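Local coordinates for putative metal-sulfur cluster biosynthesis proteins YuaD (Bacillus subtilis, PDB 1ORU), which is of unestablished function but carries a MOSC domain, a family generally thought to bind molybdenum and pyridoxal phosphate and to take part in metal-sulfur cluster chemistry, at residues M28-F33 and P170-T175; L46-G51 and T61-R66; P135-Q140 and K148-F153. All blocks are in the same frame, centred on the assembly; numbering follows the deposited sequence. Where two conformers were deposited one is given.

In the fold
The three contacts compare strand and helix pairing on the periphery of a MOSC domain, with centres about 15 to 17 Å from the centre of the chain and each part buried, part exposed. Contacts 1 and 2 are two-stranded antiparallel pairs, the first joining residues far apart in sequence, the second a hairpin within the span that contact 1 brackets. Contact 3 packs two helices together on the other side of the centre from contact 1. Main-chain hydrogen bonds dominate both strand pairs, whereas a single glutamine-to-backbone bond and apolar contacts join the helices. Contact 2 alone meets the second subunit, and its K48 holds a sulfate, probably from the crystallisation liquor.

Contact 1 of 3, residues M28-F33 and P170-T175; sequences MDKLDF and PGAVYT
The carbonyl oxygen of L31 takes the N-H of V173 at 2.9 Å, and V173 O receives L31 N in return at 3.0 Å. This reciprocal pair illustrates how a two-stranded antiparallel sheet alternates: F33 and G171 form the next hydrogen-bonded pair, while K30–Y174 and D32–A172 are non-hydrogen-bonded. Beyond the strands, T175 N donates to D29 O at 3.1 Å, and a water links M28 O with T175 OG1.

The two faces differ. On one, L31, F33 and V173 are buried. V173 CG2 lies over a face of the F33 ring, 4.0 Å from its centroid, a CH-pi contact, while CG1 meets F33 CE2 at 3.6 Å. Chi1 of V173, -65°, wedges CG2 between the backbone N and carbonyl carbon, where it also touches L31 CB. Replacing F33 by an alanine would probably leave both V173 methyls without their aromatic partner and open a gap beneath the sheet. On the other face, the extended K30 chain runs beside the Y174 ring, and its CE reaches A172 CB at 3.9 Å.

A172 O is held by S119, and Y174 N by D177. Loop residues I38 and F117 help to cover the apolar face, which packs against strand 5-17, where L15 meets both L31 and V173 and I17 meets L31.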
HETATM    1  N   MSE A  28     -23.769  -8.846  -7.572  1.00 19.17           N
HETATM    2  CA  MSE A  28     -24.679  -8.053  -6.758  1.00 19.98           C
HETATM    3  C   MSE A  28     -24.960  -6.749  -7.491  1.00 20.30           C
HETATM    4  O   MSE A  28     -24.151  -6.299  -8.306  1.00 19.08           O
HETATM    5  CB  MSE A  28     -24.026  -7.710  -5.413  1.00 21.93           C
HETATM    6  CG  MSE A  28     -23.641  -8.893  -4.553  1.00 24.47           C
HETATM    7 SE   MSE A  28     -25.185  -9.814  -3.852  0.93 33.47          SE
HETATM    8  CE  MSE A  28     -25.699  -8.551  -2.483  1.00 30.03           C
ATOM      9  N   ASP A  29     -26.100  -6.137  -7.191  0.50 20.03           N
ATOM     10  CA  ASP A  29     -26.460  -4.875  -7.822  0.50 21.23           C
ATOM     11  C   ASP A  29     -25.771  -3.741  -7.073  0.50 19.86           C
ATOM     12  O   ASP A  29     -25.564  -2.657  -7.615  0.48 19.08           O
ATOM     13  CB  ASP A  29     -27.975  -4.669  -7.771  0.47 24.57           C
ATOM     14  CG  ASP A  29     -28.480  -4.411  -6.365  0.50 26.90           C
ATOM     15  OD1 ASP A  29     -28.219  -5.244  -5.471  0.50 27.81           O
ATOM     16  OD2 ASP A  29     -29.141  -3.373  -6.152  0.39 29.92           O
ATOM     17  N   LYS A  30     -25.413  -4.005  -5.821  1.00 19.04           N
ATOM     18  CA  LYS A  30     -24.770  -3.002  -4.978  1.00 19.30           C
ATOM     19  C   LYS A  30     -23.838  -3.649  -3.960  1.00 18.15           C
ATOM     20  O   LYS A  30     -24.029  -4.803  -3.578  1.00 18.81           O
ATOM     21  CB  LYS A  30     -25.846  -2.196  -4.233  1.00 21.33           C
ATOM     22  CG  LYS A  30     -25.336  -1.437  -3.010  1.00 25.46           C
ATOM     23  CD  LYS A  30     -26.457  -1.062  -2.048  1.00 24.52           C
ATOM     24  CE  LYS A  30     -25.898  -0.356  -0.819  1.00 24.11           C
ATOM     25  NZ  LYS A  30     -26.954   0.004   0.166  1.00 26.10           N
ATOM     26  N   LEU A  31     -22.834  -2.893  -3.526  1.00 17.50           N
ATOM     27  CA  LEU A  31     -21.884  -3.358  -2.518  1.00 16.16           C
ATOM     28  C   LEU A  31     -21.573  -2.199  -1.588  1.00 17.37           C
ATOM     29  O   LEU A  31     -21.565  -1.039  -2.007  1.00 15.23           O
ATOM     30  CB  LEU A  31     -20.567  -3.820  -3.148  1.00 16.95           C
ATOM     31  CG  LEU A  31     -20.498  -5.110  -3.965  1.00 17.27           C
ATOM     32  CD1 LEU A  31     -19.073  -5.305  -4.472  1.00 16.92           C
ATOM     33  CD2 LEU A  31     -20.921  -6.290  -3.099  1.00 17.62           C
ATOM     34  N   ASP A  32     -21.331  -2.514  -0.321  1.00 16.31           N
ATOM     35  CA  ASP A  32     -20.961  -1.490   0.636  1.00 17.09           C
ATOM     36  C   ASP A  32     -19.469  -1.638   0.884  1.00 16.19           C
ATOM     37  O   ASP A  32     -18.989  -2.738   1.166  1.00 16.29           O
ATOM     38  CB  ASP A  32     -21.714  -1.666   1.956  1.00 18.66           C
ATOM     39  CG  ASP A  32     -23.171  -1.295   1.848  1.00 22.18           C
ATOM     40  OD1 ASP A  32     -23.466  -0.185   1.351  1.00 22.85           O
ATOM     41  OD2 ASP A  32     -24.022  -2.107   2.267  1.00 24.94           O
ATOM     42  N   PHE A  33     -18.733  -0.544   0.737  1.00 15.37           N
ATOM     43  CA  PHE A  33     -17.301  -0.553   1.004  1.00 14.99           C
ATOM     44  C   PHE A  33     -17.140   0.143   2.348  1.00 15.66           C
ATOM     45  O   PHE A  33     -17.696   1.219   2.568  1.00 15.11           O
ATOM     46  CB  PHE A  33     -16.512   0.244  -0.044  1.00 13.97           C
ATOM     47  CG  PHE A  33     -16.340  -0.455  -1.366  1.00 14.72           C
ATOM     48  CD1 PHE A  33     -16.652  -1.802  -1.520  1.00 13.71           C
ATOM     49  CD2 PHE A  33     -15.829   0.243  -2.460  1.00 14.03           C
ATOM     50  CE1 PHE A  33     -16.454  -2.449  -2.746  1.00 15.39           C
ATOM     51  CE2 PHE A  33     -15.625  -0.392  -3.688  1.00 13.70           C
ATOM     52  CZ  PHE A  33     -15.940  -1.740  -3.830  1.00 14.18           C
ATOM     53  N   PRO A 170     -15.095   4.875   2.956  1.00 14.12           N
ATOM     54  CA  PRO A 170     -16.339   4.103   2.890  1.00 14.44           C
ATOM     55  C   PRO A 170     -17.395   4.716   1.975  1.00 14.28           C
ATOM     56  O   PRO A 170     -17.383   5.920   1.711  1.00 13.30           O
ATOM     57  CB  PRO A 170     -16.799   4.063   4.352  1.00 14.34           C
ATOM     58  CG  PRO A 170     -15.517   4.238   5.127  1.00 15.16           C
ATOM     59  CD  PRO A 170     -14.843   5.324   4.335  1.00 15.57           C
ATOM     60  N   GLY A 171     -18.306   3.872   1.500  1.00 13.26           N
ATOM     61  CA  GLY A 171     -19.367   4.336   0.627  1.00 13.56           C
ATOM     62  C   GLY A 171     -19.969   3.198  -0.170  1.00 12.90           C
ATOM     63  O   GLY A 171     -19.377   2.122  -0.274  1.00 14.55           O
ATOM     64  N   ALA A 172     -21.151   3.423  -0.732  1.00 13.01           N
ATOM     65  CA  ALA A 172     -21.821   2.396  -1.524  1.00 13.18           C
ATOM     66  C   ALA A 172     -21.401   2.486  -2.985  1.00 12.38           C
ATOM     67  O   ALA A 172     -21.129   3.573  -3.496  1.00 12.84           O
ATOM     68  CB  ALA A 172     -23.330   2.558  -1.422  1.00 13.90           C
ATOM     69  N   VAL A 173     -21.345   1.335  -3.650  1.00 12.77           N
ATOM     70  CA  VAL A 173     -20.993   1.287  -5.065  1.00 11.45           C
ATOM     71  C   VAL A 173     -22.109   0.519  -5.767  1.00 11.35           C
ATOM     72  O   VAL A 173     -22.681  -0.418  -5.198  1.00 11.42           O
ATOM     73  CB  VAL A 173     -19.605   0.624  -5.289  1.00 12.16           C
ATOM     74  CG1 VAL A 173     -18.521   1.502  -4.662  1.00 12.05           C
ATOM     75  CG2 VAL A 173     -19.559  -0.769  -4.664  1.00 12.17           C
ATOM     76  N   TYR A 174     -22.420   0.933  -6.994  1.00 11.20           N
ATOM     77  CA  TYR A 174     -23.515   0.344  -7.762  1.00 12.52           C
ATOM     78  C   TYR A 174     -23.095  -0.127  -9.147  1.00 11.64           C
ATOM     79  O   TYR A 174     -22.182   0.429  -9.750  1.00 13.79           O
ATOM     80  CB  TYR A 174     -24.628   1.385  -7.903  1.00 10.94           C
ATOM     81  CG  TYR A 174     -25.024   2.032  -6.588  1.00 15.89           C
ATOM     82  CD1 TYR A 174     -26.019   1.474  -5.784  1.00 15.46           C
ATOM     83  CD2 TYR A 174     -24.391   3.193  -6.142  1.00 14.84           C
ATOM     84  CE1 TYR A 174     -26.378   2.061  -4.564  1.00 17.07           C
ATOM     85  CE2 TYR A 174     -24.738   3.789  -4.926  1.00 16.33           C
ATOM     86  CZ  TYR A 174     -25.733   3.218  -4.141  1.00 18.17           C
ATOM     87  OH  TYR A 174     -26.080   3.803  -2.934  1.00 15.65           O
ATOM     88  N   THR A 175     -23.780  -1.145  -9.655  1.00 14.92           N
ATOM     89  CA  THR A 175     -23.484  -1.684 -10.983  1.00 14.44           C
ATOM     90  C   THR A 175     -23.525  -0.578 -12.045  1.00 15.12           C
ATOM     91  O   THR A 175     -24.463   0.217 -12.086  1.00 14.25           O
ATOM     92  CB  THR A 175     -24.509  -2.771 -11.375  1.00 18.57           C
ATOM     93  OG1 THR A 175     -24.529  -3.794 -10.372  1.00 22.08           O
ATOM     94  CG2 THR A 175     -24.146  -3.391 -12.717  1.00 19.47           C
TER
HETATM   95  O   HOH W   1     -22.995  -6.019 -10.624  1.00 16.96           O

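Contact 2 of 3, residues L46-G51 and T61-R66. With SO4 (sulfate ion), chain C.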
ATOM      1  N   LEU A  46      -9.950  -6.286   9.367  1.00 25.76           N
ATOM      2  CA  LEU A  46      -8.739  -5.533   9.671  1.00 26.25           C
ATOM      3  C   LEU A  46      -7.529  -6.440   9.474  1.00 25.53           C
ATOM      4  O   LEU A  46      -6.468  -5.995   9.041  1.00 24.24           O
ATOM      5  CB  LEU A  46      -8.779  -5.048  11.127  1.00 28.59           C
ATOM      6  CG  LEU A  46      -7.505  -4.434  11.722  1.00 29.45           C
ATOM      7  CD1 LEU A  46      -7.211  -3.105  11.043  1.00 30.55           C
ATOM      8  CD2 LEU A  46      -7.678  -4.237  13.223  1.00 28.51           C
ATOM      9  N   THR A  47      -7.697  -7.721   9.790  1.00 24.58           N
ATOM     10  CA  THR A  47      -6.603  -8.668   9.674  1.00 23.58           C
ATOM     11  C   THR A  47      -6.928  -9.889   8.825  1.00 23.79           C
ATOM     12  O   THR A  47      -8.076 -10.112   8.433  1.00 23.53           O
ATOM     13  CB  THR A  47      -6.170  -9.169  11.061  1.00 24.71           C
ATOM     14  OG1 THR A  47      -7.240  -9.920  11.648  1.00 25.51           O
ATOM     15  CG2 THR A  47      -5.832  -7.992  11.974  1.00 23.86           C
ATOM     16  N   LYS A  48      -5.894 -10.674   8.550  1.00 24.28           N
ATOM     17  CA  LYS A  48      -6.017 -11.901   7.779  1.00 24.29           C
ATOM     18  C   LYS A  48      -4.887 -12.824   8.222  1.00 25.31           C
ATOM     19  O   LYS A  48      -3.961 -12.395   8.915  1.00 24.23           O
ATOM     20  CB  LYS A  48      -5.882 -11.625   6.281  1.00 25.39           C
ATOM     21  CG  LYS A  48      -4.517 -11.100   5.866  1.00 27.41           C
ATOM     22  CD  LYS A  48      -4.283 -11.281   4.376  1.00 28.27           C
ATOM     23  CE  LYS A  48      -4.169 -12.761   4.031  1.00 29.89           C
ATOM     24  NZ  LYS A  48      -3.900 -12.990   2.590  1.00 29.48           N
ATOM     25  N   LYS A  49      -4.968 -14.092   7.833  1.00 25.26           N
ATOM     26  CA  LYS A  49      -3.928 -15.054   8.174  1.00 26.34           C
ATOM     27  C   LYS A  49      -2.948 -15.107   7.008  1.00 25.76           C
ATOM     28  O   LYS A  49      -3.355 -15.163   5.849  1.00 25.52           O
ATOM     29  CB  LYS A  49      -4.543 -16.432   8.418  1.00 29.28           C
ATOM     30  CG  LYS A  49      -5.536 -16.450   9.566  1.00 32.14           C
ATOM     31  CD  LYS A  49      -6.249 -17.787   9.665  1.00 37.76           C
ATOM     32  CE  LYS A  49      -7.340 -17.746  10.729  1.00 41.05           C
ATOM     33  NZ  LYS A  49      -8.122 -19.016  10.792  1.00 43.37           N
ATOM     34  N   ALA A  50      -1.656 -15.073   7.319  1.00 23.96           N
ATOM     35  CA  ALA A  50      -0.624 -15.104   6.292  1.00 24.16           C
ATOM     36  C   ALA A  50      -0.636 -16.427   5.534  1.00 24.01           C
ATOM     37  O   ALA A  50      -0.935 -17.480   6.097  1.00 24.66           O
ATOM     38  CB  ALA A  50       0.750 -14.874   6.919  1.00 24.60           C
ATOM     39  N   GLY A  51      -0.303 -16.360   4.254  1.00 23.87           N
ATOM     40  CA  GLY A  51      -0.272 -17.556   3.437  1.00 24.50           C
ATOM     41  C   GLY A  51       0.844 -17.476   2.423  1.00 25.57           C
ATOM     42  O   GLY A  51       1.853 -16.803   2.646  1.00 25.76           O
ATOM     43  N   THR A  61       0.023 -16.747  10.488  1.00 24.52           N
ATOM     44  CA  THR A  61       0.311 -15.582  11.323  1.00 23.23           C
ATOM     45  C   THR A  61      -0.717 -14.489  11.052  1.00 23.18           C
ATOM     46  O   THR A  61      -1.013 -14.199   9.897  1.00 22.79           O
ATOM     47  CB  THR A  61       1.713 -15.004  11.013  1.00 24.06           C
ATOM     48  OG1 THR A  61       2.708 -16.015  11.217  1.00 23.69           O
ATOM     49  CG2 THR A  61       2.015 -13.808  11.921  1.00 23.69           C
ATOM     50  N   GLU A  62      -1.260 -13.884  12.104  1.00 22.24           N
ATOM     51  CA  GLU A  62      -2.234 -12.816  11.913  1.00 24.57           C
ATOM     52  C   GLU A  62      -1.516 -11.532  11.511  1.00 23.11           C
ATOM     53  O   GLU A  62      -0.623 -11.057  12.217  1.00 19.93           O
ATOM     54  CB  GLU A  62      -3.050 -12.567  13.185  1.00 27.58           C
ATOM     55  CG  GLU A  62      -4.126 -11.502  13.000  1.00 32.20           C
ATOM     56  CD  GLU A  62      -5.042 -11.357  14.201  1.00 35.75           C
ATOM     57  OE1 GLU A  62      -4.554 -11.012  15.295  1.00 37.61           O
ATOM     58  OE2 GLU A  62      -6.260 -11.588  14.050  1.00 40.54           O
ATOM     59  N   ILE A  63      -1.909 -10.987  10.364  1.00 20.81           N
ATOM     60  CA  ILE A  63      -1.316  -9.764   9.841  1.00 17.69           C
ATOM     61  C   ILE A  63      -2.416  -8.846   9.335  1.00 17.29           C
ATOM     62  O   ILE A  63      -3.576  -9.247   9.224  1.00 18.09           O
ATOM     63  CB  ILE A  63      -0.357 -10.050   8.656  1.00 17.14           C
ATOM     64  CG1 ILE A  63      -1.112 -10.768   7.533  1.00 16.82           C
ATOM     65  CG2 ILE A  63       0.837 -10.874   9.130  1.00 17.26           C
ATOM     66  CD1 ILE A  63      -0.254 -11.121   6.339  1.00 17.23           C
ATOM     67  N   PHE A  64      -2.043  -7.610   9.030  1.00 15.68           N
ATOM     68  CA  PHE A  64      -2.992  -6.636   8.520  1.00 16.00           C
ATOM     69  C   PHE A  64      -3.559  -7.140   7.191  1.00 15.88           C
ATOM     70  O   PHE A  64      -2.834  -7.723   6.388  1.00 17.39           O
ATOM     71  CB  PHE A  64      -2.297  -5.295   8.294  1.00 14.68           C
ATOM     72  CG  PHE A  64      -3.160  -4.288   7.611  1.00 17.12           C
ATOM     73  CD1 PHE A  64      -4.224  -3.698   8.286  1.00 17.14           C
ATOM     74  CD2 PHE A  64      -2.940  -3.959   6.279  1.00 17.52           C
ATOM     75  CE1 PHE A  64      -5.063  -2.792   7.642  1.00 18.69           C
ATOM     76  CE2 PHE A  64      -3.773  -3.054   5.623  1.00 20.15           C
ATOM     77  CZ  PHE A  64      -4.837  -2.470   6.308  1.00 19.03           C
ATOM     78  N   ASN A  65      -4.847  -6.902   6.959  1.00 19.00           N
ATOM     79  CA  ASN A  65      -5.488  -7.340   5.720  1.00 19.15           C
ATOM     80  C   ASN A  65      -5.347  -6.305   4.607  1.00 18.99           C
ATOM     81  O   ASN A  65      -6.145  -5.376   4.478  1.00 21.29           O
ATOM     82  CB  ASN A  65      -6.963  -7.655   5.970  1.00 20.49           C
ATOM     83  CG  ASN A  65      -7.691  -8.080   4.705  1.00 20.41           C
ATOM     84  OD1 ASN A  65      -7.075  -8.551   3.748  1.00 22.47           O
ATOM     85  ND2 ASN A  65      -9.008  -7.925   4.702  1.00 21.22           N
ATOM     86  N   ARG A  66      -4.319  -6.502   3.798  1.00 18.61           N
ATOM     87  CA  ARG A  66      -3.985  -5.626   2.686  1.00 18.77           C
ATOM     88  C   ARG A  66      -4.819  -5.904   1.431  1.00 19.62           C
ATOM     89  O   ARG A  66      -5.036  -5.018   0.607  1.00 19.92           O
ATOM     90  CB  ARG A  66      -2.508  -5.820   2.376  1.00 20.30           C
ATOM     91  CG  ARG A  66      -1.973  -4.999   1.252  1.00 19.30           C
ATOM     92  CD  ARG A  66      -0.625  -5.542   0.826  1.00 19.25           C
ATOM     93  NE  ARG A  66       0.054  -4.600  -0.051  1.00 18.96           N
ATOM     94  CZ  ARG A  66       0.924  -4.944  -0.991  1.00 19.76           C
ATOM     95  NH1 ARG A  66       1.221  -6.222  -1.184  1.00 18.65           N
ATOM     96  NH2 ARG A  66       1.504  -4.005  -1.730  1.00 16.57           N
TER
HETATM   97  S   SO4 C 501      -5.510 -15.563   0.361  1.00 55.37           S
HETATM   98  O1  SO4 C 501      -6.814 -14.855   0.306  1.00 49.03           O
HETATM   99  O2  SO4 C 501      -4.583 -14.951  -0.616  1.00 48.50           O
HETATM  100  O3  SO4 C 501      -4.935 -15.462   1.726  1.00 49.16           O
HETATM  101  O4  SO4 C 501      -5.720 -16.994   0.033  1.00 49.76           O
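The side chains of K48 and I63 run abreast, with K48 CG 3.8 Å from I63 CG1. They illustrate a hydrogen-bonded antiparallel pair whose side chains share a face: K48 N donates a hydrogen bond to I63 O at 2.8 Å, and I63 N donates one to K48 O. Chi1 of K48, 64°, sets CG between its own backbone N and carbonyl carbon, which brings the aliphatic part alongside I63. A bend at chi3 then turns the amino end away from the other strand, to a sulfate, probably from the crystallisation liquor, whose O3 accepts from K48 NZ at 2.8 Å. The same nitrogen makes a salt bridge with E54, so two anionic groups hold the lysine tip.

N65 lies athwart K48, its OD1 4.0 Å from K48 CD, while its amide nitrogen ND2 is held by the carbonyls of H43 and G45. T47 meets E62, whose side chain lies on the face opposite K48 and I63, at a slant: T47 OG1 stands 3.1 Å from E62 OE2, and the carbons T47 CB and E62 CG also touch. L46 is set crosswise to F64, its CD1 4.0 Å from F64 CE1. Further along, the methyl of A50 rests against I63 CD1, with A50 N bonded to T61 O.

The short hairpin of strands 47-49 and 62-64 lies at the periphery of its own chain, its centre about 17 Å from the chain's centre. I63 touches E54 and F57, and A50 also rests on F57. The hairpin reaches the second subunit: T47 packs on Y35, F64 on I166 and T61 on R169 of that subunit, and the F64 backbone is hydrogen-bonded to it.

Contact 3 of 3, residues P135-Q140 and K148-F153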
ATOM      1  N   PRO A 135      -7.714 -20.437  -8.896  1.00 26.48           N
ATOM      2  CA  PRO A 135      -8.623 -19.955  -9.946  1.00 26.43           C
ATOM      3  C   PRO A 135      -8.429 -20.743 -11.236  1.00 25.50           C
ATOM      4  O   PRO A 135      -9.371 -20.952 -11.998  1.00 23.84           O
ATOM      5  CB  PRO A 135      -8.227 -18.486 -10.103  1.00 25.37           C
ATOM      6  CG  PRO A 135      -7.742 -18.125  -8.728  1.00 27.05           C
ATOM      7  CD  PRO A 135      -6.901 -19.329  -8.361  1.00 24.96           C
ATOM      8  N   GLY A 136      -7.192 -21.176 -11.474  1.00 24.52           N
ATOM      9  CA  GLY A 136      -6.903 -21.947 -12.671  1.00 23.35           C
ATOM     10  C   GLY A 136      -7.664 -23.261 -12.661  1.00 22.87           C
ATOM     11  O   GLY A 136      -8.163 -23.711 -13.694  1.00 22.74           O
ATOM     12  N   GLU A 137      -7.762 -23.872 -11.486  1.00 22.94           N
ATOM     13  CA  GLU A 137      -8.468 -25.137 -11.341  1.00 24.62           C
ATOM     14  C   GLU A 137      -9.970 -24.919 -11.512  1.00 23.14           C
ATOM     15  O   GLU A 137     -10.689 -25.812 -11.957  1.00 20.08           O
ATOM     16  CB  GLU A 137      -8.144 -25.749  -9.979  1.00 26.71           C
ATOM     17  CG  GLU A 137      -6.648 -25.954  -9.800  1.00 33.06           C
ATOM     18  CD  GLU A 137      -6.282 -26.593  -8.484  1.00 36.99           C
ATOM     19  OE1 GLU A 137      -6.622 -26.024  -7.426  1.00 40.27           O
ATOM     20  OE2 GLU A 137      -5.645 -27.667  -8.511  1.00 40.06           O
ATOM     21  N   VAL A 138     -10.433 -23.722 -11.163  1.00 22.07           N
ATOM     22  CA  VAL A 138     -11.841 -23.373 -11.319  1.00 20.99           C
ATOM     23  C   VAL A 138     -12.126 -23.249 -12.815  1.00 21.28           C
ATOM     24  O   VAL A 138     -13.114 -23.786 -13.322  1.00 20.54           O
ATOM     25  CB  VAL A 138     -12.167 -22.026 -10.632  1.00 21.25           C
ATOM     26  CG1 VAL A 138     -13.591 -21.588 -10.978  1.00 21.56           C
ATOM     27  CG2 VAL A 138     -12.014 -22.167  -9.126  1.00 20.53           C
ATOM     28  N   ILE A 139     -11.255 -22.540 -13.524  1.00 20.49           N
ATOM     29  CA  ILE A 139     -11.426 -22.365 -14.959  1.00 20.49           C
ATOM     30  C   ILE A 139     -11.415 -23.732 -15.635  1.00 20.98           C
ATOM     31  O   ILE A 139     -12.180 -23.985 -16.572  1.00 19.78           O
ATOM     32  CB  ILE A 139     -10.305 -21.480 -15.549  1.00 19.73           C
ATOM     33  CG1 ILE A 139     -10.422 -20.057 -14.982  1.00 20.95           C
ATOM     34  CG2 ILE A 139     -10.403 -21.456 -17.066  1.00 20.50           C
ATOM     35  CD1 ILE A 139      -9.241 -19.143 -15.301  1.00 20.65           C
ATOM     36  N   GLN A 140     -10.553 -24.616 -15.146  1.00 21.44           N
ATOM     37  CA  GLN A 140     -10.451 -25.957 -15.701  1.00 23.16           C
ATOM     38  C   GLN A 140     -11.789 -26.685 -15.609  1.00 22.91           C
ATOM     39  O   GLN A 140     -12.193 -27.363 -16.554  1.00 24.32           O
ATOM     40  CB  GLN A 140      -9.381 -26.765 -14.957  1.00 23.74           C
ATOM     41  CG  GLN A 140      -9.281 -28.215 -15.419  1.00 23.06           C
ATOM     42  CD  GLN A 140      -8.667 -28.349 -16.796  1.00 23.46           C
ATOM     43  OE1 GLN A 140      -7.447 -28.351 -16.943  1.00 24.64           O
ATOM     44  NE2 GLN A 140      -9.509 -28.447 -17.817  1.00 24.01           N
ATOM     45  N   LYS A 148      -4.518 -29.285 -19.132  1.00 27.24           N
ATOM     46  CA  LYS A 148      -3.638 -28.404 -18.367  1.00 27.76           C
ATOM     47  C   LYS A 148      -3.996 -26.921 -18.331  1.00 26.69           C
ATOM     48  O   LYS A 148      -3.118 -26.063 -18.474  1.00 24.54           O
ATOM     49  CB  LYS A 148      -2.206 -28.563 -18.883  1.00 31.14           C
ATOM     50  CG  LYS A 148      -1.723 -30.004 -18.911  1.00 35.08           C
ATOM     51  CD  LYS A 148      -0.291 -30.099 -19.405  1.00 38.99           C
ATOM     52  CE  LYS A 148       0.199 -31.539 -19.411  1.00 42.43           C
ATOM     53  NZ  LYS A 148      -0.605 -32.401 -20.324  1.00 46.39           N
ATOM     54  N   LEU A 149      -5.270 -26.608 -18.119  1.00 25.23           N
ATOM     55  CA  LEU A 149      -5.666 -25.207 -18.078  1.00 24.65           C
ATOM     56  C   LEU A 149      -5.248 -24.507 -16.787  1.00 23.69           C
ATOM     57  O   LEU A 149      -4.994 -23.308 -16.796  1.00 24.36           O
ATOM     58  CB  LEU A 149      -7.179 -25.058 -18.285  1.00 22.62           C
ATOM     59  CG  LEU A 149      -7.706 -25.370 -19.689  1.00 21.97           C
ATOM     60  CD1 LEU A 149      -9.170 -24.950 -19.785  1.00 23.14           C
ATOM     61  CD2 LEU A 149      -6.883 -24.630 -20.731  1.00 21.45           C
ATOM     62  N   ALA A 150      -5.171 -25.242 -15.683  1.00 23.76           N
ATOM     63  CA  ALA A 150      -4.781 -24.634 -14.413  1.00 24.70           C
ATOM     64  C   ALA A 150      -3.393 -24.016 -14.505  1.00 25.24           C
ATOM     65  O   ALA A 150      -3.192 -22.858 -14.129  1.00 24.02           O
ATOM     66  CB  ALA A 150      -4.816 -25.668 -13.294  1.00 24.58           C
ATOM     67  N   SER A 151      -2.430 -24.790 -14.993  1.00 25.33           N
ATOM     68  CA  SER A 151      -1.074 -24.281 -15.125  1.00 26.67           C
ATOM     69  C   SER A 151      -1.041 -23.227 -16.226  1.00 26.50           C
ATOM     70  O   SER A 151      -0.245 -22.288 -16.173  1.00 28.67           O
ATOM     71  CB  SER A 151      -0.100 -25.423 -15.443  1.00 27.24           C
ATOM     72  OG  SER A 151      -0.454 -26.087 -16.641  1.00 28.81           O
ATOM     73  N   ALA A 152      -1.920 -23.374 -17.213  1.00 24.99           N
ATOM     74  CA  ALA A 152      -1.988 -22.421 -18.313  1.00 24.99           C
ATOM     75  C   ALA A 152      -2.412 -21.049 -17.795  1.00 24.61           C
ATOM     76  O   ALA A 152      -1.926 -20.017 -18.262  1.00 23.67           O
ATOM     77  CB  ALA A 152      -2.970 -22.910 -19.376  1.00 25.19           C
ATOM     78  N   PHE A 153      -3.321 -21.040 -16.825  1.00 24.76           N
ATOM     79  CA  PHE A 153      -3.790 -19.787 -16.244  1.00 24.89           C
ATOM     80  C   PHE A 153      -2.640 -19.080 -15.528  1.00 26.05           C
ATOM     81  O   PHE A 153      -2.387 -17.900 -15.765  1.00 25.65           O
ATOM     82  CB  PHE A 153      -4.922 -20.052 -15.248  1.00 24.45           C
ATOM     83  CG  PHE A 153      -5.310 -18.847 -14.442  1.00 24.36           C
ATOM     84  CD1 PHE A 153      -6.056 -17.820 -15.012  1.00 24.20           C
ATOM     85  CD2 PHE A 153      -4.907 -18.728 -13.113  1.00 24.14           C
ATOM     86  CE1 PHE A 153      -6.397 -16.688 -14.267  1.00 24.30           C
ATOM     87  CE2 PHE A 153      -5.241 -17.603 -12.360  1.00 25.11           C
ATOM     88  CZ  PHE A 153      -5.989 -16.581 -12.940  1.00 23.64           C
TER
HETATM   89  O   HOH W   2      -5.648 -28.207 -15.064  1.00 21.48           O
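G136 and A150 bring two consecutive helices, 133-142 and 149-156, together in a helical hairpin, with G136 CA 3.8 Å from A150 CA. The local axes approach to 7.4 Å at 134°, about midway between perpendicular and antiparallel. Such proximity illustrates how a glycine lets two helices meet closely: a CB on G136 would clash with A150 O and press on F153 CB.

The tight part lies on the buried side. F153 reaches over G136, with its CG anti to the backbone N (chi1 171°), a turn that carries the ring to the first helix. There its CE2 meets P135 CB at 3.8 Å, while CD1 meets I139 CD1 at 3.5 Å, the isoleucine chain lying square to that of the phenylalanine. Helix 74-84 lies against this side, with M84 touching I139, L149 and F153, and I80 adding to the cover over F153.

Toward the exposed side the contact thins. The side chain of E137 touches A150 CB through its CG, and the CB of K148, at the N-cap position, points away from the first helix. Between the two regimes, Q140 passes transversely to L149, bent at chi2 (72°), so that its carboxamide comes to the start of the second helix; NE2 is held by Q146 O. The oxygen OE1 accepts L149 N at 3.0 Å from above its carbonyl plane, and also a hydrogen bond from a water 2.6 Å from OE1, which in turn accepts one from A150 N.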